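Local atomic coordinates of activated BY transcription factor SSRB (Salmonella enterica, PDB entry 2WNW), a protein that belongs to glycosyl hydrolase family 30 and combines a TIM-barrel domain with a beta-sandwich domain. Residues P146-F149 and D155-G158; M150-D155 and G159-R164; P89-D94 and Y100-S105; S192-P197 and D204-S209. All blocks are in the same frame, centred on the assembly; numbering follows the deposited sequence.

How the contacts relate
All four contacts sit in, or at the start of, the beta-alpha loops of the TIM barrel. Contacts 1 and 2 share one long loop, between strand 138-143 and helix 167-183, and meet at D155. Contact 3 closes the loop after the preceding strand, 85-90, and contact 4 the loop after the following one, 190-192. Contacts 1, 3 and 4 are buried; contact 2 is partly exposed. Their chemistry differs: contact 1 is packing around M156, contact 2 is rich in direct hydrogen bonds, contact 3 combines two tyrosine rings with three direct hydrogen bonds, and contact 4 adds bridging waters to one direct bond and side-chain packing. D204 of contact 4 reaches S92 of contact 3.

Contact 1 (P146-F149 and D155-G158)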
loop_
_atom_site.group_PDB
_atom_site.type_symbol
_atom_site.label_atom_id
_atom_site.label_comp_id
_atom_site.label_asym_id
_atom_site.label_seq_id
_atom_site.Cartn_x
_atom_site.Cartn_y
_atom_site.Cartn_z
ATOM N N PRO A 146 14.451 26.547 21.628
ATOM C CA PRO A 146 14.626 27.998 21.745
ATOM C C PRO A 146 15.722 28.182 22.798
ATOM O O PRO A 146 16.141 27.208 23.430
ATOM C CB PRO A 146 13.268 28.477 22.267
ATOM C CG PRO A 146 12.305 27.439 21.746
ATOM C CD PRO A 146 13.078 26.153 21.989
ATOM N N PRO A 147 16.202 29.421 23.002
ATOM C CA PRO A 147 17.251 29.645 24.007
ATOM C C PRO A 147 16.737 29.179 25.370
ATOM O O PRO A 147 15.532 29.214 25.619
ATOM C CB PRO A 147 17.461 31.158 23.959
ATOM C CG PRO A 147 17.089 31.512 22.536
ATOM C CD PRO A 147 15.854 30.672 22.306
ATOM N N ALA A 148 17.644 28.757 26.247
ATOM C CA ALA A 148 17.262 28.269 27.568
ATOM C C ALA A 148 16.368 29.207 28.377
ATOM O O ALA A 148 15.343 28.776 28.909
ATOM C CB ALA A 148 18.513 27.921 28.382
ATOM N N PHE A 149 16.738 30.482 28.467
ATOM C CA PHE A 149 15.949 31.424 29.255
ATOM C C PHE A 149 14.532 31.661 28.745
ATOM O O PHE A 149 13.705 32.227 29.459
ATOM C CB PHE A 149 16.677 32.770 29.408
ATOM C CG PHE A 149 16.688 33.617 28.165
ATOM C CD1 PHE A 149 17.589 33.364 27.135
ATOM C CD2 PHE A 149 15.808 34.692 28.037
ATOM C CE1 PHE A 149 17.621 34.172 25.994
ATOM C CE2 PHE A 149 15.831 35.504 26.902
ATOM C CZ PHE A 149 16.740 35.244 25.880
ATOM N N ASP A 155 16.488 25.318 30.130
ATOM C CA ASP A 155 17.506 24.397 29.616
ATOM C C ASP A 155 17.144 24.010 28.188
ATOM O O ASP A 155 15.998 23.659 27.919
ATOM C CB ASP A 155 17.527 23.140 30.491
ATOM C CG ASP A 155 18.715 22.221 30.206
ATOM O OD1 ASP A 155 19.401 22.374 29.174
ATOM O OD2 ASP A 155 18.952 21.318 31.035
ATOM N N MET A 156 18.108 24.071 27.273
ATOM C CA MET A 156 17.830 23.688 25.890
ATOM C C MET A 156 17.566 22.183 25.804
ATOM O O MET A 156 16.840 21.722 24.920
ATOM C CB MET A 156 18.998 24.073 24.978
ATOM C CG MET A 156 19.119 25.573 24.750
ATOM S SD MET A 156 20.395 25.996 23.572
ATOM C CE MET A 156 19.569 25.630 22.007
ATOM N N ASN A 157 18.147 21.424 26.733
ATOM C CA ASN A 157 17.962 19.973 26.770
ATOM C C ASN A 157 16.831 19.593 27.728
ATOM O O ASN A 157 16.373 20.412 28.527
ATOM C CB ASN A 157 19.228 19.264 27.267
ATOM C CG ASN A 157 20.488 19.748 26.589
ATOM O OD1 ASN A 157 21.360 20.342 27.230
ATOM N ND2 ASN A 157 20.600 19.495 25.293
ATOM N N GLY A 158 16.396 18.341 27.639
ATOM C CA GLY A 158 15.372 17.830 28.534
ATOM C C GLY A 158 13.939 18.281 28.373
ATOM O O GLY A 158 13.175 18.250 29.339
#
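The long loop that leaves strand 138-143 of the TIM barrel and runs to helix 167-183 folds back on itself here, bringing M156 against P146 and A148. The two backbones come closest at A148 and D155, whose CA atoms are 4.4 Å apart, and the A148 methyl lies alongside the main chain there, CB 3.7 Å from D155 N. M156 does most of the remaining touching. Beside the backbone N and anti to the carbonyl carbon (chi1 -72°), its CG lies against the main chain of P146-A148, 3.6 Å from P146 O and 3.8 Å from A148 N. A bend at the sulfur (chi3 78°) then brings CE back to 4.0 Å from P146 O, so both a methylene and the terminal methyl lie near that one carbonyl. The same methyl also packs against S92 and Y100 of the loop after strand 85-90.

The turn that presents M156 is fixed within its own segment. D155 OD1 accepts from N157 N at 2.9 Å, an Asx turn, with the donor standing well above the carboxylate plane. The backbone of M156 is also hydrogen-bonded to S205. On the other segment the prolines pack on W170 of helix 167-183, and P147 also on I173.

Direct contact between the segments is thus van der Waals in kind, methyl and methylene groups against backbone; directional bonds come from the Asx turn, from K151 and R163 of the same loop, and from S205.

Contact 2 (M150-D155 and G159-R164); sequences MKTNND and GGKLRR
M150 and T152 carry the backbone bonds to R163 and K161. R163 N donates to M150 O at 2.8 Å, almost perfectly straight (178°), and T152 N donates to K161 O at 2.9 Å. Between them K151 and L162 form a single bridge, an antiparallel non-hydrogen-bonded pair in which K151 CA also points a hydrogen at K161 O, 3.1 Å away.

Side-chain hydrogen bonds extend this grip. T152 OG1, placed between the backbone N and the carbonyl carbon (chi1 55°), turns back to accept from K161 N at 2.9 Å, so T152 holds both polar backbone atoms of K161. The ammonium group of K151 donates to G159 O at 2.8 Å, nearly in line with the carbonyl, and to D155 O at 2.7 Å on a lone pair; S205 O and S145 OG are further partners, so the buried nitrogen is well surrounded by oxygens.

These bonds close a bend in the loop between strand 138-143 and helix 167-183 of the barrel, with a type I turn from K151 to N154 at its start.

The apolar part is smaller. L162 CD1 packs 4.0 Å from M150 CB, and both side chains continue onto helix 167-183. The R163 chain passes M150 O and K151 with its methylenes, CG lying 3.9 Å from K151 C, before its guanidinium group reaches E165 in a salt bridge and F149 O in a hydrogen bond.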
loop_
_atom_site.group_PDB
_atom_site.type_symbol
_atom_site.label_atom_id
_atom_site.label_comp_id
_atom_site.label_asym_id
_atom_site.label_seq_id
_atom_site.Cartn_x
_atom_site.Cartn_y
_atom_site.Cartn_z
ATOM N N MET A 150 14.245 31.223 27.521
ATOM C CA MET A 150 12.911 31.395 26.952
ATOM C C MET A 150 12.011 30.193 27.234
ATOM O O MET A 150 10.852 30.173 26.820
ATOM C CB MET A 150 12.993 31.604 25.436
ATOM C CG MET A 150 13.588 32.932 25.005
ATOM S SD MET A 150 13.268 33.257 23.254
ATOM C CE MET A 150 14.298 34.684 22.993
ATOM N N LYS A 151 12.541 29.206 27.950
ATOM C CA LYS A 151 11.790 27.991 28.249
ATOM C C LYS A 151 11.398 27.821 29.713
ATOM O O LYS A 151 12.012 28.398 30.614
ATOM C CB LYS A 151 12.599 26.774 27.790
ATOM C CG LYS A 151 13.049 26.867 26.336
ATOM C CD LYS A 151 13.990 25.739 25.955
ATOM C CE LYS A 151 13.305 24.381 26.031
ATOM N NZ LYS A 151 14.288 23.288 25.806
ATOM N N THR A 152 10.368 27.011 29.933
ATOM C CA THR A 152 9.858 26.737 31.272
ATOM C C THR A 152 10.855 25.984 32.148
ATOM O O THR A 152 10.773 26.044 33.380
ATOM C CB THR A 152 8.560 25.911 31.200
ATOM O OG1 THR A 152 8.795 24.722 30.432
ATOM C CG2 THR A 152 7.454 26.717 30.547
ATOM N N ASN A 153 11.796 25.282 31.520
ATOM C CA ASN A 153 12.790 24.510 32.263
ATOM C C ASN A 153 14.183 25.140 32.263
ATOM O O ASN A 153 15.132 24.558 32.792
ATOM C CB ASN A 153 12.868 23.084 31.698
ATOM C CG ASN A 153 13.427 23.044 30.288
ATOM O OD1 ASN A 153 13.240 23.979 29.512
ATOM N ND2 ASN A 153 14.109 21.953 29.948
ATOM N N ASN A 154 14.308 26.321 31.661
ATOM C CA ASN A 154 15.586 27.029 31.618
ATOM C C ASN A 154 16.740 26.131 31.155
ATOM O O ASN A 154 17.843 26.185 31.701
ATOM C CB ASN A 154 15.879 27.607 33.012
ATOM C CG ASN A 154 17.098 28.502 33.037
ATOM O OD1 ASN A 154 17.286 29.343 32.157
ATOM N ND2 ASN A 154 17.931 28.339 34.064
ATOM N N ASP A 155 16.488 25.318 30.130
ATOM C CA ASP A 155 17.506 24.397 29.616
ATOM C C ASP A 155 17.144 24.010 28.188
ATOM O O ASP A 155 15.998 23.659 27.919
ATOM C CB ASP A 155 17.527 23.140 30.491
ATOM C CG ASP A 155 18.715 22.221 30.206
ATOM O OD1 ASP A 155 19.401 22.374 29.174
ATOM O OD2 ASP A 155 18.952 21.318 31.035
ATOM N N GLY A 159 13.561 18.694 27.171
ATOM C CA GLY A 159 12.192 19.117 26.954
ATOM C C GLY A 159 11.876 20.537 27.384
ATOM O O GLY A 159 12.609 21.474 27.069
ATOM N N GLY A 160 10.781 20.687 28.118
ATOM C CA GLY A 160 10.355 22.006 28.548
ATOM C C GLY A 160 9.519 22.605 27.431
ATOM O O GLY A 160 9.347 21.979 26.383
ATOM N N LYS A 161 8.991 23.806 27.644
ATOM C CA LYS A 161 8.179 24.465 26.626
ATOM C C LYS A 161 8.571 25.929 26.488
ATOM O O LYS A 161 9.192 26.505 27.380
ATOM C CB LYS A 161 6.694 24.378 26.986
ATOM C CG LYS A 161 6.198 22.964 27.220
ATOM C CD LYS A 161 4.696 22.922 27.445
ATOM C CE LYS A 161 3.934 23.187 26.154
ATOM N NZ LYS A 161 2.467 22.997 26.326
ATOM N N LEU A 162 8.211 26.527 25.357
ATOM C CA LEU A 162 8.502 27.932 25.122
ATOM C C LEU A 162 7.551 28.714 26.020
ATOM O O LEU A 162 6.351 28.446 26.035
ATOM C CB LEU A 162 8.241 28.286 23.651
ATOM C CG LEU A 162 8.438 29.746 23.229
ATOM C CD1 LEU A 162 9.880 30.153 23.457
ATOM C CD2 LEU A 162 8.065 29.910 21.756
ATOM N N ARG A 163 8.077 29.657 26.795
ATOM C CA ARG A 163 7.210 30.443 27.662
ATOM C C ARG A 163 6.283 31.248 26.765
ATOM O O ARG A 163 6.719 31.824 25.769
ATOM C CB ARG A 163 8.034 31.373 28.557
ATOM C CG ARG A 163 8.765 30.648 29.674
ATOM C CD ARG A 163 9.343 31.634 30.680
ATOM N NE ARG A 163 10.503 32.346 30.160
ATOM C CZ ARG A 163 10.660 33.667 30.208
ATOM N NH1 ARG A 163 9.724 34.434 30.749
ATOM N NH2 ARG A 163 11.766 34.221 29.731
ATOM N N ARG A 164 5.002 31.280 27.111
ATOM C CA ARG A 164 4.030 31.999 26.299
ATOM C C ARG A 164 4.435 33.443 26.027
ATOM O O ARG A 164 4.181 33.965 24.944
ATOM C CB ARG A 164 2.650 31.971 26.962
ATOM C CG ARG A 164 1.578 32.680 26.146
ATOM C CD ARG A 164 1.373 32.010 24.788
ATOM N NE ARG A 164 0.694 32.894 23.844
ATOM C CZ ARG A 164 0.249 32.517 22.650
ATOM N NH1 ARG A 164 0.408 31.265 22.245
ATOM N NH2 ARG A 164 -0.353 33.396 21.858
#

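Contact 3 (P89-D94 and Y100-S105)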
loop_
_atom_site.group_PDB
_atom_site.type_symbol
_atom_site.label_atom_id
_atom_site.label_comp_id
_atom_site.label_asym_id
_atom_site.label_seq_id
_atom_site.Cartn_x
_atom_site.Cartn_y
_atom_site.Cartn_z
ATOM N N PRO A 89 19.644 22.965 11.270
ATOM C CA PRO A 89 19.118 23.421 12.553
ATOM C C PRO A 89 19.238 24.908 12.861
ATOM O O PRO A 89 20.229 25.555 12.512
ATOM C CB PRO A 89 19.908 22.581 13.547
ATOM C CG PRO A 89 21.269 22.572 12.915
ATOM C CD PRO A 89 20.952 22.301 11.449
ATOM N N ILE A 90 18.201 25.432 13.511
ATOM C CA ILE A 90 18.160 26.817 13.962
ATOM C C ILE A 90 18.591 26.632 15.420
ATOM O O ILE A 90 17.818 26.153 16.252
ATOM C CB ILE A 90 16.723 27.395 13.870
ATOM C CG1 ILE A 90 16.281 27.427 12.403
ATOM C CG2 ILE A 90 16.673 28.794 14.488
ATOM C CD1 ILE A 90 14.847 27.911 12.181
ATOM N N GLN A 91 19.841 27.001 15.695
ATOM C CA GLN A 91 20.491 26.831 16.996
ATOM C C GLN A 91 20.902 25.356 17.081
ATOM O O GLN A 91 20.702 24.600 16.132
ATOM C CB GLN A 91 19.580 27.246 18.162
ATOM C CG GLN A 91 19.133 28.710 18.061
ATOM C CD GLN A 91 18.615 29.292 19.366
ATOM O OE1 GLN A 91 17.925 28.621 20.140
ATOM N NE2 GLN A 91 18.926 30.560 19.603
ATOM N N SER A 92 21.468 24.936 18.204
ATOM C CA SER A 92 21.957 23.565 18.336
ATOM C C SER A 92 20.969 22.394 18.335
ATOM O O SER A 92 19.816 22.519 18.747
ATOM C CB SER A 92 22.820 23.463 19.595
ATOM O OG SER A 92 22.066 23.795 20.746
ATOM N N CYS A 93 21.452 21.253 17.844
ATOM C CA CYS A 93 20.701 20.003 17.838
ATOM C C CYS A 93 21.683 19.042 18.511
ATOM O O CYS A 93 22.766 19.474 18.917
ATOM C CB CYS A 93 20.350 19.550 16.408
ATOM S SG CYS A 93 21.719 19.072 15.336
ATOM N N ASP A 94 21.338 17.766 18.654
ATOM C CA ASP A 94 22.262 16.845 19.319
ATOM C C ASP A 94 23.578 16.694 18.565
ATOM O O ASP A 94 24.632 16.483 19.174
ATOM C CB ASP A 94 21.602 15.475 19.552
ATOM C CG ASP A 94 21.063 14.853 18.285
ATOM O OD1 ASP A 94 20.430 15.578 17.489
ATOM O OD2 ASP A 94 21.255 13.633 18.098
ATOM N N TYR A 100 24.043 25.615 21.947
ATOM C CA TYR A 100 24.356 26.991 21.569
ATOM C C TYR A 100 23.100 27.682 21.060
ATOM O O TYR A 100 22.250 27.055 20.421
ATOM C CB TYR A 100 25.490 27.057 20.525
ATOM C CG TYR A 100 25.184 26.502 19.147
ATOM C CD1 TYR A 100 24.450 27.240 18.216
ATOM C CD2 TYR A 100 25.639 25.240 18.774
ATOM C CE1 TYR A 100 24.175 26.730 16.945
ATOM C CE2 TYR A 100 25.369 24.719 17.508
ATOM C CZ TYR A 100 24.635 25.466 16.601
ATOM O OH TYR A 100 24.343 24.931 15.363
ATOM N N ALA A 101 22.969 28.965 21.383
ATOM C CA ALA A 101 21.816 29.759 20.965
ATOM C C ALA A 101 22.316 31.091 20.425
ATOM O O ALA A 101 23.459 31.476 20.672
ATOM C CB ALA A 101 20.877 29.987 22.145
ATOM N N TYR A 102 21.459 31.802 19.700
ATOM C CA TYR A 102 21.840 33.083 19.114
ATOM C C TYR A 102 21.778 34.237 20.115
ATOM O O TYR A 102 22.298 35.322 19.860
ATOM C CB TYR A 102 20.956 33.352 17.896
ATOM C CG TYR A 102 21.033 32.229 16.882
ATOM C CD1 TYR A 102 19.888 31.761 16.239
ATOM C CD2 TYR A 102 22.254 31.628 16.572
ATOM C CE1 TYR A 102 19.955 30.719 15.314
ATOM C CE2 TYR A 102 22.334 30.585 15.646
ATOM C CZ TYR A 102 21.180 30.137 15.022
ATOM O OH TYR A 102 21.245 29.113 14.103
ATOM N N VAL A 103 21.140 33.989 21.253
ATOM C CA VAL A 103 21.033 34.972 22.330
ATOM C C VAL A 103 20.953 34.149 23.619
ATOM O O VAL A 103 20.207 33.174 23.688
ATOM C CB VAL A 103 19.777 35.873 22.165
ATOM C CG1 VAL A 103 18.508 35.046 22.268
ATOM C CG2 VAL A 103 19.789 36.966 23.222
ATOM N N ASP A 104 21.718 34.531 24.637
ATOM C CA ASP A 104 21.744 33.752 25.873
ATOM C C ASP A 104 21.109 34.328 27.130
ATOM O O ASP A 104 20.983 33.623 28.132
ATOM C CB ASP A 104 23.185 33.360 26.185
ATOM C CG ASP A 104 23.802 32.520 25.088
ATOM O OD1 ASP A 104 23.299 31.402 24.844
ATOM O OD2 ASP A 104 24.783 32.984 24.465
ATOM N N SER A 105 20.716 35.597 27.097
ATOM C CA SER A 105 20.089 36.200 28.266
ATOM C C SER A 105 19.040 37.210 27.842
ATOM O O SER A 105 19.070 37.711 26.719
ATOM C CB SER A 105 21.132 36.902 29.139
ATOM O OG SER A 105 21.642 38.058 28.495
HETATM O O HOH W 1 22.595 26.283 13.989
#
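Two tyrosine rings, Y100 and Y102, each have a residue of the P89-D94 segment over one face. S92 CB sits 3.7 Å from the centroid of the Y100 ring in a CH-pi contact, and S92 N lies above the plane closer to the rim. At the edge of that ring, in its plane, is water 1, 2.6 Å from Y100 OH. The Y102 ring takes Q91 CG over its face, 3.8 Å from the centroid and 24° off the normal, a second CH-pi contact, while I90 CG2 comes to its edge at 3.9 Å from CE1.

Hydrogen bonds join the segments. Q91 N donates to Y102 OH at 3.0 Å, holding that ring at its far end, and the oxygen is also bonded to D119, so the hydroxyl has two hydrogen-bond partners. The main chains of S92 and Y100 are tied twice: S92 N donates to Y100 O at 3.2 Å, and Y100 N donates to S92 OG at 2.9 Å. The second bond depends on S92 OG being folded back over its own backbone (chi1 60°), and the same oxygen is hydrogen-bonded to D204. Water 1 lies 2.9 Å from P89 O as well, linking P89 of strand 85-90 to the Y100 hydroxyl.

Beyond the contact, S105 caps helix 106-110, and D94 is hydrogen-bonded to a glycerol molecule. The whole is a beta-alpha loop of a TIM barrel, following the second barrel strand, 85-90, and packed back on it through two tyrosines.

Contact 4 (S192-P197 and D204-S209); sequences SVQNEP and DSCLYS
P197 and L207 bring the two backbones together, their CA atoms 4.6 Å apart. P197 O is the shared acceptor: Y208 N donates to it at 2.9 Å, on a lone pair, and L207 CA approaches it at 3.1 Å in a CA-H...O contact. Elsewhere the main chains are joined through water 4, which donates to E196 O and accepts from C206 N. Water 3 links the N195 side chain, ND2 donating, to D204 O.

The side chains of Q194 and Y208 cross at about a right angle, with Q194 CB 3.5 Å from Y208 CE2. The Q194 chain bends at chi2 (70°), which carries the amide across C206 and leaves its plane 26° from that of the ring. NE2 donates to N195 O at 2.9 Å and also to W144 O; OE1 receives a hydrogen bond from water 2. That water donates to V193 O too and accepts from Y208 OH at 2.7 Å, tying the end of the tyrosine to the other segment. V193 CG1 lies over a face of the ring.

E196, whose OE2 is hydrogen-bonded to a glycerol molecule, follows N195 just past strand 190-192; the pair matches the Asn-Glu signature after the fourth barrel strand in clan GH-A, to which family 30 belongs.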
loop_
_atom_site.group_PDB
_atom_site.type_symbol
_atom_site.label_atom_id
_atom_site.label_comp_id
_atom_site.label_asym_id
_atom_site.label_seq_id
_atom_site.Cartn_x
_atom_site.Cartn_y
_atom_site.Cartn_z
ATOM N N SER A 192 10.124 24.420 9.759
ATOM C CA SER A 192 9.219 23.566 10.507
ATOM C C SER A 192 9.190 24.356 11.814
ATOM O O SER A 192 10.148 25.071 12.127
ATOM C CB SER A 192 9.762 22.142 10.700
ATOM O OG SER A 192 10.815 22.072 11.638
ATOM N N VAL A 193 8.092 24.286 12.552
ATOM C CA VAL A 193 7.982 25.029 13.803
ATOM C C VAL A 193 8.913 24.492 14.876
ATOM O O VAL A 193 9.556 25.256 15.593
ATOM C CB VAL A 193 6.537 24.987 14.351
ATOM C CG1 VAL A 193 6.505 25.510 15.785
ATOM C CG2 VAL A 193 5.631 25.828 13.468
ATOM N N GLN A 194 8.984 23.171 14.974
ATOM C CA GLN A 194 9.806 22.523 15.985
ATOM C C GLN A 194 10.046 21.061 15.641
ATOM O O GLN A 194 9.139 20.359 15.187
ATOM C CB GLN A 194 9.097 22.618 17.340
ATOM C CG GLN A 194 9.650 21.720 18.433
ATOM C CD GLN A 194 11.016 22.160 18.918
ATOM O OE1 GLN A 194 11.270 23.349 19.085
ATOM N NE2 GLN A 194 11.895 21.197 19.174
ATOM N N ASN A 195 11.275 20.610 15.858
ATOM C CA ASN A 195 11.632 19.223 15.608
ATOM C C ASN A 195 10.993 18.387 16.722
ATOM O O ASN A 195 11.173 18.688 17.907
ATOM C CB ASN A 195 13.157 19.059 15.659
ATOM C CG ASN A 195 13.598 17.609 15.528
ATOM O OD1 ASN A 195 13.430 16.986 14.479
ATOM N ND2 ASN A 195 14.157 17.063 16.601
ATOM N N GLU A 196 10.222 17.370 16.341
ATOM C CA GLU A 196 9.587 16.470 17.309
ATOM C C GLU A 196 8.969 17.200 18.507
ATOM O O GLU A 196 9.376 16.986 19.654
ATOM C CB GLU A 196 10.624 15.459 17.809
ATOM C CG GLU A 196 11.291 14.651 16.704
ATOM C CD GLU A 196 12.225 13.581 17.241
ATOM O OE1 GLU A 196 11.824 12.846 18.165
ATOM O OE2 GLU A 196 13.356 13.462 16.734
ATOM N N PRO A 197 7.951 18.040 18.258
ATOM C CA PRO A 197 7.250 18.828 19.278
ATOM C C PRO A 197 6.576 18.083 20.425
ATOM O O PRO A 197 6.123 18.710 21.380
ATOM C CB PRO A 197 6.251 19.638 18.458
ATOM C CG PRO A 197 5.944 18.722 17.300
ATOM C CD PRO A 197 7.313 18.207 16.939
ATOM N N ASP A 204 18.825 18.690 22.872
ATOM C CA ASP A 204 17.968 19.815 22.490
ATOM C C ASP A 204 16.565 19.386 22.076
ATOM O O ASP A 204 16.391 18.629 21.123
ATOM C CB ASP A 204 18.628 20.590 21.354
ATOM C CG ASP A 204 20.064 20.950 21.665
ATOM O OD1 ASP A 204 20.325 22.118 22.026
ATOM O OD2 ASP A 204 20.928 20.050 21.564
ATOM N N SER A 205 15.567 19.884 22.795
ATOM C CA SER A 205 14.176 19.549 22.519
ATOM C C SER A 205 13.243 20.578 23.157
ATOM O O SER A 205 13.635 21.301 24.067
ATOM C CB SER A 205 13.867 18.145 23.051
ATOM O OG SER A 205 14.294 18.001 24.397
ATOM N N CYS A 206 12.008 20.637 22.673
ATOM C CA CYS A 206 11.026 21.585 23.188
ATOM C C CYS A 206 9.639 21.083 22.812
ATOM O O CYS A 206 9.410 20.691 21.668
ATOM C CB CYS A 206 11.273 22.968 22.577
ATOM S SG CYS A 206 10.263 24.299 23.266
ATOM N N LEU A 207 8.717 21.100 23.769
ATOM C CA LEU A 207 7.361 20.617 23.535
ATOM C C LEU A 207 6.347 21.698 23.182
ATOM O O LEU A 207 6.377 22.802 23.721
ATOM C CB LEU A 207 6.848 19.874 24.771
ATOM C CG LEU A 207 7.672 18.709 25.318
ATOM C CD1 LEU A 207 7.031 18.219 26.610
ATOM C CD2 LEU A 207 7.744 17.588 24.292
ATOM N N TYR A 208 5.448 21.353 22.267
ATOM C CA TYR A 208 4.365 22.231 21.829
ATOM C C TYR A 208 3.146 21.343 21.639
ATOM O O TYR A 208 3.265 20.232 21.120
ATOM C CB TYR A 208 4.646 22.861 20.463
ATOM C CG TYR A 208 5.706 23.930 20.391
ATOM C CD1 TYR A 208 5.358 25.281 20.325
ATOM C CD2 TYR A 208 7.053 23.590 20.282
ATOM C CE1 TYR A 208 6.332 26.267 20.135
ATOM C CE2 TYR A 208 8.028 24.560 20.096
ATOM C CZ TYR A 208 7.661 25.894 20.019
ATOM O OH TYR A 208 8.632 26.843 19.793
ATOM N N SER A 209 1.979 21.822 22.053
ATOM C CA SER A 209 0.752 21.067 21.833
ATOM C C SER A 209 0.440 21.431 20.383
ATOM O O SER A 209 1.048 22.355 19.845
ATOM C CB SER A 209 -0.368 21.578 22.734
ATOM O OG SER A 209 -0.667 22.929 22.421
HETATM O O HOH W 2 10.551 25.865 18.190
HETATM O O HOH W 3 14.342 17.639 19.420
HETATM O O HOH W 4 11.786 17.923 20.840
#